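Local coordinates for beta-lactamase inhibitory protein BLIP-I (Streptomyces exfoliatus, PDB 3GMV) that inhibits beta-lactamases, probably by binding the enzyme through its alpha/beta sandwich, and is captured here in its unbound form, at residues Phe17-Trp21 with Gly37-Leu41; Glu27-Asp31 with Ile40-Thr44. All coordinates share one frame; numbering follows the deposited sequence.

How the contacts relate
Both contacts belong to one end of the two-layer alpha/beta sandwich of this inhibitor and lie on the same side of the molecule's centre, their own centres about 9 Å apart. Along the chain, helix 17-24 comes first, helix 26-29 and strand 30-31 follow, and strand 40-43 closes both contacts, which share Ile-40 and Leu-41. Contact 1 sets the helix layer on the sheet; contact 2 is the disulfide-bridged hairpin that forms the outermost part of that sheet. Trp-21 joins them, its CH2 lying 3.6 Å from Cys-30 O. Helix packing and edge pairing thus converge on one strand, a compact case of a sandwich end in which one strand is packed by a helix and paired with an edge strand.

Contact 1: Phe17-Trp21 with Gly37-Leu41; sequences FDEVW and GDSIL
With CG anti to the backbone N in Phe-17 (chi1 -179°), and the same torsion in Trp-21, the two rings leave helix 17-24 one turn apart, and Ile-40 enters between them. Its own CG1 lies anti to the carbonyl carbon, and an extended chi2 carries CD1 out to the helix. This is the helix-on-sheet packing of a two-layer alpha/beta sandwich, in which an isoleucine from strand 40-43 fills the gap between successive turns.

The two aromatic residues receive the isoleucine differently. CD1 of Ile-40 sits over one face of the Phe-17 ring, 3.7 Å from its centroid and 15° off the normal, a CH-pi contact. Toward the rim the fit is closer, Ile-40 CG1 lying 3.4 Å from Phe-17 CE2. Trp-21, by contrast, offers its edge: Ile-40 CD1 lies near the indole plane, 3.9 Å from Trp-21 CE3, while CG2 of Ile-40 also reaches the six-membered ring. From the helix between them, Val-20 CG1 meets Ile-40 CD1 at 4.0 Å, and Val-20 itself rests on Phe-55 and Phe-57 of strand 52-57, a second strand of the sheet.

No hydrogen bond joins the two segments. The polar backbone preceding the strand instead skirts the phenylalanine near its plane, where Asp-38 O lies 3.5 Å from Phe-17 CE2.

Contact 2: Glu27-Asp31 with Ile40-Thr44; sequences EAACD and ILCFT
Cys-30 and Cys-42 face each other on the same side of an antiparallel hairpin, and their side chains are joined by a disulfide across a non-hydrogen-bonded pair. In both cysteines SG stands anti to the carbonyl carbon, beside the backbone N (chi1 near -50° in both), which brings the two sulfurs together over the face that carries both cysteines. The bond from Cys-30 SG to Cys-42 SG measures 2.0 Å, and its torsion of 101° turns the two CB atoms roughly at right angles about it. The strands are drawn together here, with Cys-30 CA only 4.0 Å from Cys-42 CA.

Next to the bridge, Asp-31 and Leu-41 form the hydrogen-bonded pair and send their side chains to the opposite face of the sheet. Their backbones are tied in both directions, Asp-31 N to Leu-41 O at 2.8 Å and Leu-41 N to Asp-31 O at 3.0 Å. On the disulfide face, Cys-30 CB packs against Ile-40 CG2 at 3.9 Å, and Trp-21 of helix 17-24 covers Cys-30. The disulfide covalently links edge strand 30-31 to strand 40-43, which itself pairs with strand 52-57 through backbone hydrogen bonds between Ile-40 and Phe-55 and between Cys-42 and Gly-53.

Pairing slackens at Ala-29, just before strand 30-31. The direct bond from Phe-43 N to Ala-29 O is weak, with an angle of 144° at the hydrogen. A water reinforces this end of the hairpin, bridging the same two backbone atoms: it donates to Ala-29 O at 2.7 Å and accepts from Phe-43 N at 3.1 Å.

Contact 1: Phe17-Trp21 with Gly37-Leu41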
loop_
_atom_site.group_PDB
_atom_site.type_symbol
_atom_site.label_atom_id
_atom_site.label_comp_id
_atom_site.label_asym_id
_atom_site.label_seq_id
_atom_site.Cartn_x
_atom_site.Cartn_y
_atom_site.Cartn_z
ATOM N N PHE A 17 1.198 13.757 -13.117
ATOM C CA PHE A 17 2.246 14.087 -12.173
ATOM C C PHE A 17 1.938 15.399 -11.436
ATOM O O PHE A 17 2.069 15.479 -10.215
ATOM C CB PHE A 17 3.593 14.205 -12.934
ATOM C CG PHE A 17 4.773 14.520 -12.040
ATOM C CD1 PHE A 17 5.027 15.833 -11.643
ATOM C CD2 PHE A 17 5.646 13.509 -11.638
ATOM C CE1 PHE A 17 6.089 16.142 -10.821
ATOM C CE2 PHE A 17 6.759 13.816 -10.830
ATOM C CZ PHE A 17 6.984 15.123 -10.434
ATOM N N ASP A 18 1.568 16.440 -12.175
ATOM C CA ASP A 18 1.340 17.738 -11.543
ATOM C C ASP A 18 0.159 17.667 -10.578
ATOM O O ASP A 18 0.195 18.269 -9.492
ATOM C CB ASP A 18 1.105 18.834 -12.588
ATOM C CG ASP A 18 2.396 19.233 -13.299
ATOM O OD1 ASP A 18 3.475 18.965 -12.718
ATOM O OD2 ASP A 18 2.303 19.774 -14.430
ATOM N N GLU A 19 -0.888 16.925 -10.967
ATOM C CA GLU A 19 -2.063 16.806 -10.104
ATOM C C GLU A 19 -1.692 16.122 -8.791
ATOM O O GLU A 19 -2.110 16.530 -7.703
ATOM C CB GLU A 19 -3.198 16.037 -10.813
ATOM C CG GLU A 19 -3.965 17.001 -11.728
ATOM C CD GLU A 19 -4.906 16.297 -12.689
ATOM O OE1 GLU A 19 -4.759 15.086 -12.927
ATOM O OE2 GLU A 19 -5.827 16.972 -13.178
ATOM N N VAL A 20 -0.933 15.045 -8.898
ATOM C CA VAL A 20 -0.524 14.326 -7.715
ATOM C C VAL A 20 0.416 15.149 -6.832
ATOM O O VAL A 20 0.268 15.161 -5.612
ATOM C CB VAL A 20 0.152 12.980 -8.119
ATOM C CG1 VAL A 20 0.703 12.310 -6.864
ATOM C CG2 VAL A 20 -0.889 12.076 -8.803
ATOM N N TRP A 21 1.395 15.820 -7.451
ATOM C CA TRP A 21 2.320 16.706 -6.728
ATOM C C TRP A 21 1.533 17.778 -5.939
ATOM O O TRP A 21 1.844 18.041 -4.764
ATOM C CB TRP A 21 3.273 17.357 -7.741
ATOM C CG TRP A 21 4.387 18.212 -7.157
ATOM C CD1 TRP A 21 4.413 19.559 -7.084
ATOM C CD2 TRP A 21 5.640 17.749 -6.656
ATOM N NE1 TRP A 21 5.605 19.984 -6.547
ATOM C CE2 TRP A 21 6.377 18.883 -6.274
ATOM C CE3 TRP A 21 6.210 16.476 -6.490
ATOM C CZ2 TRP A 21 7.652 18.794 -5.716
ATOM C CZ3 TRP A 21 7.454 16.378 -5.952
ATOM C CH2 TRP A 21 8.176 17.540 -5.550
ATOM N N GLY A 37 13.753 9.007 -8.688
ATOM C CA GLY A 37 13.595 9.029 -10.148
ATOM C C GLY A 37 12.375 9.822 -10.583
ATOM O O GLY A 37 12.058 10.828 -9.966
ATOM N N ASP A 38 11.692 9.361 -11.637
ATOM C CA ASP A 38 10.547 10.088 -12.197
ATOM C C ASP A 38 9.336 10.096 -11.241
ATOM O O ASP A 38 8.345 10.797 -11.483
ATOM C CB ASP A 38 10.116 9.466 -13.526
ATOM C CG ASP A 38 11.126 9.726 -14.650
ATOM O OD1 ASP A 38 12.039 10.533 -14.471
ATOM O OD2 ASP A 38 10.982 9.107 -15.709
ATOM N N SER A 39 9.408 9.306 -10.171
ATOM C CA SER A 39 8.273 9.136 -9.263
ATOM C C SER A 39 8.145 10.277 -8.246
ATOM O O SER A 39 8.899 11.247 -8.292
ATOM C CB SER A 39 8.381 7.780 -8.574
ATOM O OG SER A 39 8.276 6.730 -9.566
ATOM N N ILE A 40 7.161 10.184 -7.352
ATOM C CA ILE A 40 7.040 11.176 -6.282
ATOM C C ILE A 40 6.988 10.419 -4.998
ATOM O O ILE A 40 6.313 9.391 -4.933
ATOM C CB ILE A 40 5.690 11.968 -6.433
ATOM C CG1 ILE A 40 5.729 12.838 -7.703
ATOM C CG2 ILE A 40 5.446 12.838 -5.207
ATOM C CD1 ILE A 40 4.380 13.483 -8.087
ATOM N N LEU A 41 7.605 10.953 -3.942
ATOM C CA LEU A 41 7.505 10.339 -2.619
ATOM C C LEU A 41 7.188 11.468 -1.644
ATOM O O LEU A 41 7.830 12.527 -1.698
ATOM C CB LEU A 41 8.863 9.736 -2.244
ATOM C CG LEU A 41 9.018 8.957 -0.939
ATOM C CD1 LEU A 41 8.110 7.758 -0.965
ATOM C CD2 LEU A 41 10.487 8.506 -0.797
#

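Contact 2: Glu27-Asp31 with Ile40-Thr44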
loop_
_atom_site.group_PDB
_atom_site.type_symbol
_atom_site.label_atom_id
_atom_site.label_comp_id
_atom_site.label_asym_id
_atom_site.label_seq_id
_atom_site.Cartn_x
_atom_site.Cartn_y
_atom_site.Cartn_z
ATOM N N GLU A 27 6.433 20.928 -2.937
ATOM C CA GLU A 27 7.835 20.916 -2.524
ATOM C C GLU A 27 7.986 20.707 -1.035
ATOM O O GLU A 27 8.853 19.977 -0.594
ATOM C CB GLU A 27 8.497 22.252 -2.904
ATOM C CG GLU A 27 8.285 22.666 -4.346
ATOM C CD GLU A 27 9.347 22.091 -5.294
ATOM O OE1 GLU A 27 10.287 21.405 -4.808
ATOM O OE2 GLU A 27 9.225 22.334 -6.518
ATOM N N ALA A 28 7.146 21.362 -0.240
ATOM C CA ALA A 28 7.292 21.248 1.212
ATOM C C ALA A 28 7.045 19.840 1.724
ATOM O O ALA A 28 7.574 19.466 2.772
ATOM C CB ALA A 28 6.380 22.258 1.940
ATOM N N ALA A 29 6.241 19.050 1.006
ATOM C CA ALA A 29 5.861 17.716 1.504
ATOM C C ALA A 29 6.430 16.520 0.722
ATOM O O ALA A 29 6.498 15.401 1.218
ATOM C CB ALA A 29 4.320 17.603 1.573
ATOM N N CYS A 30 6.845 16.763 -0.509
ATOM C CA CYS A 30 7.169 15.667 -1.420
ATOM C C CYS A 30 8.502 15.915 -2.097
ATOM O O CYS A 30 9.043 17.041 -2.049
ATOM C CB CYS A 30 6.094 15.550 -2.505
ATOM S SG CYS A 30 4.428 15.404 -1.854
ATOM N N ASP A 31 9.043 14.865 -2.710
ATOM C CA ASP A 31 10.270 14.957 -3.487
ATOM C C ASP A 31 10.179 14.092 -4.734
ATOM O O ASP A 31 9.426 13.126 -4.791
ATOM C CB ASP A 31 11.453 14.462 -2.647
ATOM C CG ASP A 31 11.759 15.382 -1.492
ATOM O OD1 ASP A 31 12.371 16.434 -1.723
ATOM O OD2 ASP A 31 11.427 15.029 -0.348
ATOM N N ILE A 40 7.161 10.184 -7.352
ATOM C CA ILE A 40 7.040 11.176 -6.282
ATOM C C ILE A 40 6.988 10.419 -4.998
ATOM O O ILE A 40 6.313 9.391 -4.933
ATOM C CB ILE A 40 5.690 11.968 -6.433
ATOM C CG1 ILE A 40 5.729 12.838 -7.703
ATOM C CG2 ILE A 40 5.446 12.838 -5.207
ATOM C CD1 ILE A 40 4.380 13.483 -8.087
ATOM N N LEU A 41 7.605 10.953 -3.942
ATOM C CA LEU A 41 7.505 10.339 -2.619
ATOM C C LEU A 41 7.188 11.468 -1.644
ATOM O O LEU A 41 7.830 12.527 -1.698
ATOM C CB LEU A 41 8.863 9.736 -2.244
ATOM C CG LEU A 41 9.018 8.957 -0.939
ATOM C CD1 LEU A 41 8.110 7.758 -0.965
ATOM C CD2 LEU A 41 10.487 8.506 -0.797
ATOM N N CYS A 42 6.194 11.256 -0.787
ATOM C CA CYS A 42 5.779 12.272 0.198
ATOM C C CYS A 42 5.757 11.606 1.577
ATOM O O CYS A 42 5.195 10.529 1.735
ATOM C CB CYS A 42 4.380 12.822 -0.122
ATOM S SG CYS A 42 4.114 13.379 -1.859
ATOM N N PHE A 43 6.363 12.260 2.566
ATOM C CA PHE A 43 6.410 11.756 3.949
ATOM C C PHE A 43 5.472 12.577 4.822
ATOM O O PHE A 43 5.361 13.773 4.635
ATOM C CB PHE A 43 7.839 11.846 4.501
ATOM C CG PHE A 43 8.774 10.781 3.981
ATOM C CD1 PHE A 43 8.817 9.525 4.561
ATOM C CD2 PHE A 43 9.629 11.048 2.908
ATOM C CE1 PHE A 43 9.685 8.542 4.092
ATOM C CE2 PHE A 43 10.498 10.071 2.432
ATOM C CZ PHE A 43 10.524 8.814 3.023
ATOM N N THR A 44 4.786 11.953 5.780
ATOM C CA THR A 44 3.885 12.697 6.636
ATOM C C THR A 44 4.650 13.278 7.843
ATOM O O THR A 44 4.149 14.170 8.496
ATOM C CB THR A 44 2.743 11.824 7.207
ATOM O OG1 THR A 44 3.307 10.821 8.067
ATOM C CG2 THR A 44 1.959 11.155 6.056
HETATM O O HOH W 1 8.696 14.302 2.228
#